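Local coordinates for 27kDa outer membrane protein (Silicibacter pomeroyi, PDB 3GYK) that probably acts as a thiol-disulfide oxidoreductase through its DsbA-like thioredoxin domain, at residues Asn13-Leu17 with Arg79-Glu85. Residues are numbered along the deposited sequence; the frame is centred on the assembly and turned at random.
Sequences NAPVL and RQQGKYE
Arg79, Pro15 and Leu17 carry most of this contact, which joins the edge strand 16-18 of a DsbA-like thioredoxin fold to the turn leading into helix 84-92, part of the helical region inserted into that fold. The guanidinium of Arg79 grips Asn13 end-on: NH1 lies 2.9 Å and NH2 3.0 Å from the same OD1, and both nitrogens come from one face of the amide. NH1 sits 40° above the carbonyl plane, whereas OD1 stays close to the plane of the guanidinium. A weak third bond runs from NH1 to the backbone O of Asn13, an atom also hydrogen-bonded to ND1 of His129. The arginine chain bends at chi3 (-57°), which carries its head toward Asn13 while NE bonds Leu76 O. With an alanine in place of Arg79, Asn13 OD1 would probably lose both donors, and the turn its polar tie to the residues before strand 16-18.

Two residues on from Asn13, a compact apolar proline fits: Pro15 stands roughly at right angles to Tyr84 and sets its CB-CG edge over one ring face, a CH-pi contact with CG 3.7 Å from the centroid. The phenol OH is held by Glu60 on the neighbouring strand. A branched apolar side chain suits buried Leu17: CD1 meets the ring edge while CD2 rests 3.6 Å from the aliphatic CG of Glu85, whose OE2 bonds Trp89 NE1.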
loop_
_atom_site.group_PDB
_atom_site.type_symbol
_atom_site.label_atom_id
_atom_site.label_comp_id
_atom_site.label_asym_id
_atom_site.label_seq_id
_atom_site.Cartn_x
_atom_site.Cartn_y
_atom_site.Cartn_z
ATOM N N ASN A 13 9.594 -7.987 -0.162
ATOM C CA ASN A 13 8.398 -8.269 -0.957
ATOM C C ASN A 13 7.303 -7.218 -0.708
ATOM O O ASN A 13 6.174 -7.360 -1.176
ATOM C CB ASN A 13 7.908 -9.715 -0.686
ATOM C CG ASN A 13 6.931 -10.256 -1.773
ATOM O OD1 ASN A 13 6.938 -9.804 -2.952
ATOM N ND2 ASN A 13 6.134 -11.269 -1.389
ATOM N N ALA A 14 7.641 -6.147 0.022
ATOM C CA ALA A 14 6.674 -5.059 0.246
ATOM C C ALA A 14 7.155 -3.815 -0.490
ATOM O O ALA A 14 8.294 -3.374 -0.269
ATOM C CB ALA A 14 6.538 -4.768 1.771
ATOM N N PRO A 15 6.303 -3.236 -1.356
ATOM C CA PRO A 15 6.779 -2.046 -2.074
ATOM C C PRO A 15 7.221 -0.903 -1.163
ATOM O O PRO A 15 6.624 -0.662 -0.116
ATOM C CB PRO A 15 5.563 -1.607 -2.893
ATOM C CG PRO A 15 4.763 -2.881 -3.077
ATOM C CD PRO A 15 4.958 -3.665 -1.800
ATOM N N VAL A 16 8.256 -0.198 -1.604
ATOM C CA VAL A 16 8.753 0.970 -0.905
ATOM C C VAL A 16 8.584 2.193 -1.811
ATOM O O VAL A 16 9.066 2.199 -2.948
ATOM C CB VAL A 16 10.247 0.800 -0.548
ATOM C CG1 VAL A 16 10.835 2.113 0.014
ATOM C CG2 VAL A 16 10.423 -0.360 0.465
ATOM N N LEU A 17 7.905 3.211 -1.295
ATOM C CA LEU A 17 7.762 4.499 -1.965
ATOM C C LEU A 17 8.383 5.588 -1.110
ATOM O O LEU A 17 8.895 5.303 -0.041
ATOM C CB LEU A 17 6.278 4.808 -2.219
ATOM C CG LEU A 17 5.611 3.989 -3.332
ATOM C CD1 LEU A 17 5.362 2.558 -2.885
ATOM C CD2 LEU A 17 4.270 4.658 -3.666
ATOM N N ARG A 79 4.776 -4.891 -10.451
ATOM C CA ARG A 79 6.201 -4.719 -10.097
ATOM C C ARG A 79 7.111 -5.314 -11.173
ATOM O O ARG A 79 8.209 -4.793 -11.432
ATOM C CB ARG A 79 6.507 -5.350 -8.740
ATOM C CG ARG A 79 5.814 -4.641 -7.576
ATOM C CD ARG A 79 6.005 -5.384 -6.256
ATOM N NE ARG A 79 5.536 -6.775 -6.270
ATOM C CZ ARG A 79 5.722 -7.618 -5.261
ATOM N NH1 ARG A 79 6.346 -7.191 -4.171
ATOM N NH2 ARG A 79 5.314 -8.883 -5.357
ATOM N N GLN A 80 6.656 -6.390 -11.820
ATOM C CA GLN A 80 7.466 -7.078 -12.817
ATOM C C GLN A 80 7.670 -6.233 -14.065
ATOM O O GLN A 80 8.581 -6.495 -14.850
ATOM C CB GLN A 80 6.865 -8.443 -13.191
ATOM C CG GLN A 80 6.704 -9.404 -12.011
ATOM C CD GLN A 80 7.926 -9.409 -11.104
ATOM O OE1 GLN A 80 9.049 -9.614 -11.577
ATOM N NE2 GLN A 80 7.716 -9.166 -9.792
ATOM N N GLN A 81 6.834 -5.206 -14.219
ATOM C CA GLN A 81 6.894 -4.307 -15.365
ATOM C C GLN A 81 7.348 -2.918 -14.945
ATOM O O GLN A 81 7.339 -1.991 -15.753
ATOM C CB GLN A 81 5.535 -4.249 -16.074
ATOM C CG GLN A 81 5.209 -5.543 -16.812
ATOM C CD GLN A 81 3.880 -5.490 -17.523
ATOM O OE1 GLN A 81 3.675 -4.639 -18.400
ATOM N NE2 GLN A 81 2.974 -6.413 -17.175
ATOM N N GLY A 82 7.749 -2.791 -13.678
ATOM C CA GLY A 82 8.327 -1.561 -13.172
ATOM C C GLY A 82 7.317 -0.451 -13.047
ATOM O O GLY A 82 7.679 0.732 -13.102
ATOM N N LYS A 83 6.052 -0.817 -12.837
ATOM C CA LYS A 83 4.975 0.155 -12.898
ATOM C C LYS A 83 4.064 0.099 -11.667
ATOM O O LYS A 83 2.932 0.570 -11.725
ATOM C CB LYS A 83 4.152 -0.048 -14.185
ATOM C CG LYS A 83 4.844 0.437 -15.456
ATOM C CD LYS A 83 3.973 0.170 -16.691
ATOM C CE LYS A 83 4.444 0.975 -17.884
ATOM N NZ LYS A 83 5.664 0.360 -18.489
ATOM N N TYR A 84 4.568 -0.452 -10.554
ATOM C CA TYR A 84 3.767 -0.557 -9.326
ATOM C C TYR A 84 3.198 0.793 -8.883
ATOM O O TYR A 84 1.984 0.932 -8.678
ATOM C CB TYR A 84 4.550 -1.227 -8.161
ATOM C CG TYR A 84 3.677 -1.316 -6.933
ATOM C CD1 TYR A 84 2.759 -2.356 -6.791
ATOM C CD2 TYR A 84 3.709 -0.307 -5.952
ATOM C CE1 TYR A 84 1.928 -2.431 -5.662
ATOM C CE2 TYR A 84 2.882 -0.353 -4.849
ATOM C CZ TYR A 84 1.976 -1.412 -4.727
ATOM O OH TYR A 84 1.140 -1.463 -3.649
ATOM N N GLU A 85 4.066 1.789 -8.703
ATOM C CA GLU A 85 3.605 3.062 -8.157
ATOM C C GLU A 85 2.537 3.729 -9.042
ATOM O O GLU A 85 1.493 4.160 -8.533
ATOM C CB GLU A 85 4.779 4.034 -7.893
ATOM C CG GLU A 85 4.308 5.321 -7.228
ATOM C CD GLU A 85 5.427 6.275 -6.815
ATOM O OE1 GLU A 85 6.617 5.846 -6.774
ATOM O OE2 GLU A 85 5.101 7.458 -6.538
#